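Local structure of chemotactic transducer PctC (5LTV) at residues A[70-74]-A[75-79]; A[84-87]-A[88-92]; A[115-118]-A[119-122]; A[139-142]-A[143-146]. The protein binds gamma-amino-butanoic acid through its Cache-type sensor domain and probably passes the signal on as a chemotaxis receptor of Pseudomonas aeruginosa. All coordinates share one frame; numbering follows the deposited sequence.

Interaction 1. Residues A[70-74]-A[75-79]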
# COMPACT_ATOMS: atom_id res chain seq x y z
N LEU A 70 14.76 -17.96 -10.60
CA LEU A 70 14.51 -19.41 -10.61
C LEU A 70 14.84 -19.97 -11.97
O LEU A 70 14.26 -19.53 -12.97
CB LEU A 70 13.04 -19.71 -10.28
CG LEU A 70 12.55 -19.32 -8.88
CD1 LEU A 70 11.08 -19.76 -8.68
CD2 LEU A 70 13.46 -19.94 -7.84
N ASP A 71 15.74 -20.94 -12.01
CA ASP A 71 16.02 -21.64 -13.26
C ASP A 71 14.82 -22.44 -13.74
O ASP A 71 14.60 -22.56 -14.95
CB ASP A 71 17.25 -22.52 -13.09
CG ASP A 71 18.54 -21.69 -13.12
OD1 ASP A 71 18.61 -20.72 -13.91
OD2 ASP A 71 19.49 -21.98 -12.35
N GLN A 72 14.02 -22.97 -12.82
CA GLN A 72 12.83 -23.75 -13.16
C GLN A 72 11.67 -23.16 -12.37
O GLN A 72 11.44 -23.51 -11.20
CB GLN A 72 13.04 -25.24 -12.84
CG GLN A 72 11.89 -26.15 -13.27
CD GLN A 72 11.66 -26.17 -14.79
OE1 GLN A 72 12.55 -26.50 -15.59
NE2 GLN A 72 10.44 -25.80 -15.20
N PRO A 73 10.98 -22.33 -12.93
CA PRO A 73 9.87 -21.68 -12.19
C PRO A 73 8.56 -22.46 -12.28
O PRO A 73 7.59 -21.98 -12.84
CB PRO A 73 9.78 -20.32 -12.88
CG PRO A 73 10.10 -20.63 -14.33
CD PRO A 73 11.08 -21.82 -14.31
N ASP A 74 8.55 -23.67 -11.74
CA ASP A 74 7.35 -24.48 -11.58
C ASP A 74 6.69 -24.15 -10.24
O ASP A 74 7.21 -23.35 -9.46
CB ASP A 74 7.70 -25.96 -11.71
CG ASP A 74 8.65 -26.46 -10.62
OD1 ASP A 74 9.08 -25.68 -9.75
OD2 ASP A 74 9.01 -27.65 -10.65
N GLU A 75 5.55 -24.81 -9.95
CA GLU A 75 4.72 -24.45 -8.80
C GLU A 75 5.44 -24.69 -7.48
O GLU A 75 5.29 -23.92 -6.52
CB GLU A 75 3.41 -25.24 -8.81
CG GLU A 75 2.40 -24.80 -9.83
CD GLU A 75 2.30 -23.29 -9.91
OE1 GLU A 75 2.10 -22.64 -8.85
OE2 GLU A 75 2.46 -22.76 -11.03
N ALA A 76 6.14 -25.81 -7.39
CA ALA A 76 6.78 -26.18 -6.13
C ALA A 76 7.92 -25.22 -5.80
O ALA A 76 8.10 -24.84 -4.64
CB ALA A 76 7.25 -27.63 -6.22
N ASN A 77 8.68 -24.79 -6.81
CA ASN A 77 9.76 -23.85 -6.59
C ASN A 77 9.25 -22.45 -6.23
O ASN A 77 9.87 -21.76 -5.40
CB ASN A 77 10.66 -23.77 -7.81
CG ASN A 77 11.46 -25.02 -7.99
OD1 ASN A 77 11.61 -25.80 -7.05
ND2 ASN A 77 12.02 -25.22 -9.19
N ILE A 78 8.16 -22.01 -6.86
CA ILE A 78 7.56 -20.73 -6.53
C ILE A 78 7.05 -20.74 -5.09
O ILE A 78 7.27 -19.79 -4.33
CB ILE A 78 6.42 -20.39 -7.53
CG1 ILE A 78 6.98 -19.90 -8.86
CG2 ILE A 78 5.48 -19.32 -6.98
CD1 ILE A 78 5.99 -20.11 -10.02
N ALA A 79 6.36 -21.82 -4.71
CA ALA A 79 5.80 -21.89 -3.36
C ALA A 79 6.91 -21.89 -2.32
O ALA A 79 6.80 -21.21 -1.29
CB ALA A 79 4.93 -23.13 -3.21

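Interaction 2. Residues A[84-87]-A[88-92]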
# COMPACT_ATOMS: atom_id res chain seq x y z
N GLN A 84 9.28 -18.30 2.61
CA GLN A 84 10.28 -17.73 3.51
C GLN A 84 9.64 -16.93 4.66
O GLN A 84 8.73 -16.11 4.42
CB GLN A 84 11.25 -16.84 2.73
CG GLN A 84 12.15 -17.62 1.83
CD GLN A 84 12.93 -16.72 0.92
OE1 GLN A 84 12.59 -16.55 -0.28
NE2 GLN A 84 13.98 -16.10 1.48
N PRO A 85 10.08 -17.13 5.90
CA PRO A 85 9.41 -16.47 7.03
C PRO A 85 9.51 -14.95 7.00
O PRO A 85 8.66 -14.27 7.60
CB PRO A 85 10.10 -17.06 8.27
CG PRO A 85 10.73 -18.37 7.80
CD PRO A 85 10.97 -18.24 6.31
N VAL A 86 10.51 -14.38 6.32
CA VAL A 86 10.60 -12.91 6.28
C VAL A 86 9.34 -12.31 5.65
O VAL A 86 8.91 -11.22 6.04
CB VAL A 86 11.89 -12.47 5.54
CG1 VAL A 86 11.89 -12.91 4.06
CG2 VAL A 86 12.11 -10.97 5.66
N PHE A 87 8.71 -13.02 4.70
CA PHE A 87 7.50 -12.54 4.06
C PHE A 87 6.30 -12.57 5.02
O PHE A 87 5.54 -11.61 5.10
CB PHE A 87 7.21 -13.37 2.79
CG PHE A 87 8.27 -13.16 1.72
CD1 PHE A 87 8.70 -11.87 1.40
CD2 PHE A 87 8.88 -14.25 1.07
CE1 PHE A 87 9.71 -11.66 0.44
CE2 PHE A 87 9.86 -14.05 0.12
CZ PHE A 87 10.28 -12.74 -0.19
N SER A 88 6.14 -13.64 5.79
CA SER A 88 4.99 -13.70 6.68
C SER A 88 5.19 -12.78 7.89
O SER A 88 4.21 -12.26 8.43
CB SER A 88 4.70 -15.13 7.12
OG SER A 88 5.79 -15.74 7.77
N ARG A 89 6.43 -12.52 8.28
CA ARG A 89 6.68 -11.57 9.35
C ARG A 89 6.35 -10.13 8.93
O ARG A 89 6.05 -9.29 9.79
CB ARG A 89 8.15 -11.66 9.80
CG ARG A 89 8.43 -12.91 10.66
CD ARG A 89 9.76 -12.77 11.41
NE ARG A 89 10.87 -12.54 10.49
CZ ARG A 89 11.73 -13.47 10.13
NH1 ARG A 89 11.61 -14.68 10.63
NH2 ARG A 89 12.73 -13.21 9.30
N ASN A 90 6.45 -9.79 7.64
CA ASN A 90 6.37 -8.39 7.30
C ASN A 90 5.20 -8.04 6.41
O ASN A 90 4.98 -6.85 6.17
CB ASN A 90 7.68 -7.92 6.66
CG ASN A 90 8.85 -7.95 7.63
OD1 ASN A 90 8.87 -7.20 8.62
ND2 ASN A 90 9.81 -8.85 7.38
N PHE A 91 4.47 -9.02 5.90
CA PHE A 91 3.26 -8.78 5.12
C PHE A 91 2.11 -9.55 5.75
O PHE A 91 2.33 -10.50 6.52
CB PHE A 91 3.44 -9.19 3.64
CG PHE A 91 4.47 -8.35 2.89
CD1 PHE A 91 4.12 -7.14 2.29
CD2 PHE A 91 5.80 -8.74 2.85
CE1 PHE A 91 5.10 -6.33 1.66
CE2 PHE A 91 6.77 -7.95 2.22
CZ PHE A 91 6.41 -6.74 1.63
N ALA A 92 0.89 -9.10 5.45
CA ALA A 92 -0.25 -9.96 5.67
C ALA A 92 -0.15 -11.20 4.78
O ALA A 92 -0.38 -12.32 5.22
CB ALA A 92 -1.55 -9.20 5.40

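Interaction 3. Residues A[115-118]-A[119-122]. With ABU (gamma-amino-butanoic acid), chain H; SO4 (sulfate ion), chain K; SO4 (sulfate ion), chain I.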
# COMPACT_ATOMS: atom_id res chain seq x y z
N GLY A 115 -13.78 -19.68 -8.04
CA GLY A 115 -13.56 -19.00 -9.30
C GLY A 115 -12.65 -17.79 -9.24
O GLY A 115 -12.58 -17.04 -10.23
N TYR A 116 -11.97 -17.56 -8.11
CA TYR A 116 -11.01 -16.46 -8.02
C TYR A 116 -9.96 -16.54 -9.13
O TYR A 116 -9.34 -17.58 -9.35
CB TYR A 116 -10.33 -16.46 -6.65
CG TYR A 116 -9.31 -15.36 -6.52
CD1 TYR A 116 -9.71 -14.05 -6.26
CD2 TYR A 116 -7.93 -15.61 -6.70
CE1 TYR A 116 -8.77 -13.03 -6.13
CE2 TYR A 116 -6.98 -14.59 -6.58
CZ TYR A 116 -7.41 -13.31 -6.29
OH TYR A 116 -6.49 -12.31 -6.20
N ASP A 117 -9.75 -15.44 -9.83
CA ASP A 117 -8.77 -15.37 -10.90
C ASP A 117 -7.99 -14.08 -10.67
O ASP A 117 -8.55 -12.98 -10.86
CB ASP A 117 -9.44 -15.41 -12.28
CG ASP A 117 -8.44 -15.27 -13.44
OD1 ASP A 117 -7.24 -15.02 -13.20
OD2 ASP A 117 -8.86 -15.39 -14.60
N PRO A 118 -6.73 -14.16 -10.22
CA PRO A 118 -6.02 -12.92 -9.86
C PRO A 118 -5.85 -11.99 -11.04
O PRO A 118 -5.67 -10.78 -10.84
CB PRO A 118 -4.66 -13.40 -9.34
CG PRO A 118 -4.45 -14.75 -10.09
CD PRO A 118 -5.85 -15.34 -10.16
N ARG A 119 -5.90 -12.53 -12.26
CA ARG A 119 -5.71 -11.67 -13.43
C ARG A 119 -6.83 -10.66 -13.58
O ARG A 119 -6.63 -9.63 -14.24
CB ARG A 119 -5.55 -12.52 -14.69
CG ARG A 119 -4.37 -13.51 -14.58
CD ARG A 119 -4.38 -14.50 -15.70
NE ARG A 119 -5.60 -15.30 -15.63
CZ ARG A 119 -5.90 -16.28 -16.46
NH1 ARG A 119 -5.07 -16.59 -17.47
NH2 ARG A 119 -7.05 -16.93 -16.30
N THR A 120 -7.98 -10.88 -12.94
CA THR A 120 -9.07 -9.90 -13.07
C THR A 120 -8.98 -8.77 -12.05
O THR A 120 -9.88 -7.93 -12.01
CB THR A 120 -10.45 -10.57 -12.92
OG1 THR A 120 -10.59 -11.12 -11.60
CG2 THR A 120 -10.71 -11.68 -13.99
N ARG A 121 -7.94 -8.72 -11.22
CA ARG A 121 -7.94 -7.82 -10.09
C ARG A 121 -7.04 -6.62 -10.34
O ARG A 121 -6.02 -6.72 -11.05
CB ARG A 121 -7.52 -8.56 -8.81
CG ARG A 121 -8.46 -9.80 -8.45
CD ARG A 121 -9.65 -9.40 -7.58
NE ARG A 121 -9.23 -8.96 -6.24
CZ ARG A 121 -9.89 -8.08 -5.48
NH1 ARG A 121 -11.00 -7.52 -5.94
NH2 ARG A 121 -9.44 -7.74 -4.28
N ALA A 122 -7.42 -5.48 -9.73
CA ALA A 122 -6.73 -4.21 -9.99
C ALA A 122 -5.25 -4.26 -9.63
O ALA A 122 -4.44 -3.59 -10.28
CB ALA A 122 -7.40 -3.07 -9.22
N ABU H . -4.19 -11.55 -0.09
CD ABU H . -5.34 -10.91 -0.78
CB ABU H . -5.58 -11.49 -2.15
CG ABU H . -5.66 -10.45 -3.25
C ABU H . -7.00 -9.97 -3.79
O ABU H . -7.78 -9.37 -3.01
OXT ABU H . -7.23 -10.15 -5.02
S SO4 K . -7.22 -18.84 -19.49
O1 SO4 K . -8.44 -18.05 -19.40
O2 SO4 K . -6.09 -17.98 -19.83
O3 SO4 K . -6.93 -19.50 -18.22
O4 SO4 K . -7.41 -19.85 -20.53
S SO4 I . -12.52 -4.38 -4.04
O1 SO4 I . -12.35 -3.55 -2.86
O2 SO4 I . -12.85 -3.54 -5.19
O3 SO4 I . -13.56 -5.39 -3.76
O4 SO4 I . -11.29 -5.10 -4.32
O HOH W 1 -11.97 -13.36 -9.67

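Interaction 4. Residues A[139-142]-A[143-146]. With ABU (gamma-amino-butanoic acid), chain H; SO4 (sulfate ion), chain I.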
# COMPACT_ATOMS: atom_id res chain seq x y z
N PHE A 139 -8.10 -1.40 -0.89
CA PHE A 139 -9.21 -2.18 -1.41
C PHE A 139 -9.52 -3.23 -0.36
O PHE A 139 -8.93 -3.24 0.73
CB PHE A 139 -8.91 -2.74 -2.81
CG PHE A 139 -7.71 -3.66 -2.87
CD1 PHE A 139 -6.41 -3.13 -3.00
CD2 PHE A 139 -7.89 -5.04 -2.84
CE1 PHE A 139 -5.31 -3.97 -3.06
CE2 PHE A 139 -6.81 -5.89 -2.94
CZ PHE A 139 -5.50 -5.37 -3.04
N VAL A 140 -10.48 -4.10 -0.69
CA VAL A 140 -10.97 -5.14 0.21
C VAL A 140 -10.36 -6.46 -0.21
O VAL A 140 -10.60 -6.93 -1.34
CB VAL A 140 -12.51 -5.23 0.17
CG1 VAL A 140 -13.00 -6.43 1.03
CG2 VAL A 140 -13.16 -3.94 0.64
N ASP A 141 -9.62 -7.10 0.69
CA ASP A 141 -9.06 -8.43 0.43
C ASP A 141 -10.15 -9.42 0.03
O ASP A 141 -11.15 -9.57 0.74
CB ASP A 141 -8.34 -8.90 1.69
CG ASP A 141 -7.61 -10.21 1.52
OD1 ASP A 141 -8.17 -11.22 1.06
OD2 ASP A 141 -6.43 -10.23 1.93
N ALA A 142 -9.96 -10.12 -1.10
CA ALA A 142 -10.99 -11.01 -1.61
C ALA A 142 -11.18 -12.24 -0.74
O ALA A 142 -12.22 -12.90 -0.85
CB ALA A 142 -10.67 -11.46 -3.03
N GLY A 143 -10.21 -12.60 0.08
CA GLY A 143 -10.32 -13.78 0.89
C GLY A 143 -10.87 -13.48 2.27
O GLY A 143 -11.73 -14.23 2.75
N THR A 144 -10.39 -12.41 2.93
CA THR A 144 -10.71 -12.15 4.34
C THR A 144 -11.73 -11.04 4.57
O THR A 144 -12.21 -10.89 5.70
CB THR A 144 -9.44 -11.77 5.11
OG1 THR A 144 -9.03 -10.46 4.69
CG2 THR A 144 -8.32 -12.75 4.84
N GLY A 145 -12.02 -10.24 3.56
CA GLY A 145 -12.83 -9.06 3.72
C GLY A 145 -12.15 -7.89 4.39
O GLY A 145 -12.77 -6.84 4.53
N GLU A 146 -10.90 -8.03 4.81
CA GLU A 146 -10.22 -6.92 5.46
C GLU A 146 -9.85 -5.86 4.44
O GLU A 146 -9.65 -6.15 3.25
CB GLU A 146 -8.96 -7.40 6.18
CG GLU A 146 -9.25 -8.12 7.45
CD GLU A 146 -8.09 -9.00 7.87
OE1 GLU A 146 -7.57 -9.76 7.01
OE2 GLU A 146 -7.68 -8.91 9.06
N ABU H . -4.19 -11.55 -0.09
CD ABU H . -5.34 -10.91 -0.78
CB ABU H . -5.58 -11.49 -2.15
CG ABU H . -5.66 -10.45 -3.25
C ABU H . -7.00 -9.97 -3.79
O ABU H . -7.78 -9.37 -3.01
OXT ABU H . -7.23 -10.15 -5.02
S SO4 I . -12.52 -4.38 -4.04
O1 SO4 I . -12.35 -3.55 -2.86
O2 SO4 I . -12.85 -3.54 -5.19
O3 SO4 I . -13.56 -5.39 -3.76
O4 SO4 I . -11.29 -5.10 -4.32

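Interaction 1. Residues A[70-74]-A[75-79]
The CG of Asp74 stands between its own backbone N and carbonyl carbon (chi1 63°), which turns the carboxylate back over the first turn of the helix that follows, while Asn77 sends its CG away from its carbonyl carbon (chi1 -71°), which points the amide back at the incoming loop. Asp74 is the N-cap of helix 75-82: its OD1 accepts from Asn77 N at 3.1 Å, met from above the carboxylate plane. The helix itself starts with the backbone bond from Ile78 N to Asp74 O, 3.1 Å long. The Asn77 amide leaves the helix and ties down the loop instead, ND2 donating to Gln72 O at 2.7 Å in an almost straight bond (173°) that lies in the planes of both the amide and the accepting carbonyl. Between Gln72 and Asp74, Pro73 forms the centre of an inverse gamma turn, with a second, weak bond from Asp74 N to the same Gln72 O. Leu70 lays CD1 alongside Ile78 CG1 at 4.1 Å, and the CD1 of Ile78 comes to 3.7 Å from Pro73 O. Ile78 also touches Leu96 and Glu98 of strand 93-98, on the ligand-binding sheet. The whole is an Asp N-cap preceded by an inverse gamma turn, at the junction where the Cache domain passes from long helix 34-68 to helix 75-82.

Interaction 2. Residues A[84-87]-A[88-92]
Arg89 reaches back along its helix to Pro85 and Val86. Its CB lies 3.5 Å from Pro85 O, and CG comes a little nearer to the same oxygen, at 3.4 Å. A bend at chi3 (-57°) then folds the chain back over the preceding turn, where NE and CZ pass Pro85 O at longer range. At the tip the two terminal nitrogens part company: NH1 meets Pro85 CB at 3.7 Å, and NH2 comes equally near to Val86 CA, so the guanidinium lies with one face toward the backbone of Pro85 and Val86. The backbone N of Arg89 also donates to Pro85 O, at 2.9 Å. This is the short, weakly bonded helix 85-90, which leads from helix 75-82 into strand 93-98 of the ligand-binding half of the Cache domain. Near its end Asn90 turns its amide back, and ND2 donates to Val86 O at 2.9 Å, in the carbonyl plane and on a lone pair, although that oxygen sits 28° out of the amide plane; Val86 CG2 lies beside the same nitrogen. Phe87 O takes two backbone donors, Phe91 N almost in line with the carbonyl and Asn90 N from above its plane. The edge of the Phe91 ring borders this oxygen too, and its CE2 approaches Phe87 CD1 at 4.4 Å. Phe91 packs against Arg56, Leu59 and Val60 of helix 34-68.

Interaction 3. Residues A[115-118]-A[119-122]
Asp117 OD1 is gripped twice by Arg119: the backbone N comes at it from above the carboxylate plane, while NE, at 2.9 Å, uses the syn lone pair in a bond of 165°. NH2 adds a second prong to Asp117 OD2, also at 2.9 Å, giving a side-on, two-nitrogen salt bridge with the carboxylate and guanidinium planes 41° apart. Past Asp117 the chain winds into a short 3-10 turn. Asp117 O accepts both Thr120 N and Thr120 OG1, and a water spans Asp117 N and Thr120 OG1. The segment leads into helix 122-130, with Arg121 at the N-cap position, and supplies Tyr116 and Arg121 to the Cache-domain pocket for gamma-amino-butanoic acid. Bent at both chi2 and chi3, Arg121 brings its guanidinium edge-on to the ligand carboxylate: NE donates to OXT at 2.6 Å and NH2 to the ligand O at 2.7 Å. Tyr116 OH donates to the same OXT, also at 2.6 Å, so this oxygen lies between a phenol and a guanidinium, whose charge probably stabilises the anion. The Tyr116 ring crosses Arg121 at about a right angle, its OH 3.9 Å from Arg121 CG. At another edge of the guanidinium, Arg121 NH1 donates to O4 of a sulfate, probably from the crystallisation liquor, at 2.9 Å.

Interaction 4. Residues A[139-142]-A[143-146]
The Phe139 ring turns its edge, not a face, to the ligand, with CE2 lying 3.6 Å from the O of gamma-amino-butanoic acid; the Phe139 side chain also touches Ile148 and Ala150 of strand 147-157. The flat carboxylate of Asp141 is used quite unequally. Gly143 N approaches OD1 nearly along its C-O axis at 2.7 Å, and Thr144 N reaches the same oxygen from 60° above the carboxylate plane, at 3.1 Å. With CG anti to its backbone N (chi1 -175°), Asp141 thus turns one oxygen into the bend of the loop and directs OD2 toward the amino end of the ligand, with ligand CD at 3.0 Å as its nearest ligand atom and the amino N at 3.3 Å; a negative charge here would probably favour the ammonium group. The backbone closes the same bend as a hairpin between strands 134-140 and 147-157: Asp141 N donates to Glu146 O at 2.7 Å, and Gly145 N returns a bond to Asp141 O. Gly145 takes a positive phi of 75° at this corner. Within the hairpin end an ST turn forms, Thr144 OG1 accepting from Glu146 N at 3.1 Å while giving its own proton to Glu146 OE1, so the hydroxyl both accepts and donates. Val140 CG1 packs alongside Gly145 O, and Val140 N donates to the sulfate that Arg121 NH1 also holds. Ala142 N donates to the ligand O at 3.0 Å, giving a backbone grip on the same carboxylate oxygen that Arg121 NH2 binds.

How the interactions relate
The four interactions follow one another along the chain within one Cache domain. Interactions 1 and 2 belong to consecutive helices, 75-82 and 85-90, between long helix 34-68 and strand 93-98; their centres lie about 19 Å apart. Interactions 3 and 4 touch, centres about 13 Å apart, and meet around gamma-amino-butanoic acid: Arg121 NH2 makes a probable, weak hydrogen bond to Val140 O, and Tyr116 packs on Ala142. Interaction 3 precedes helix 122-130, while interaction 4 joins strands 134-140 and 147-157 of the antiparallel sheet that also holds strand 93-98. Loop and hairpin thus line the pocket together, whereas interaction 1 lies about 17 Å from interaction 4 at the nearest atoms.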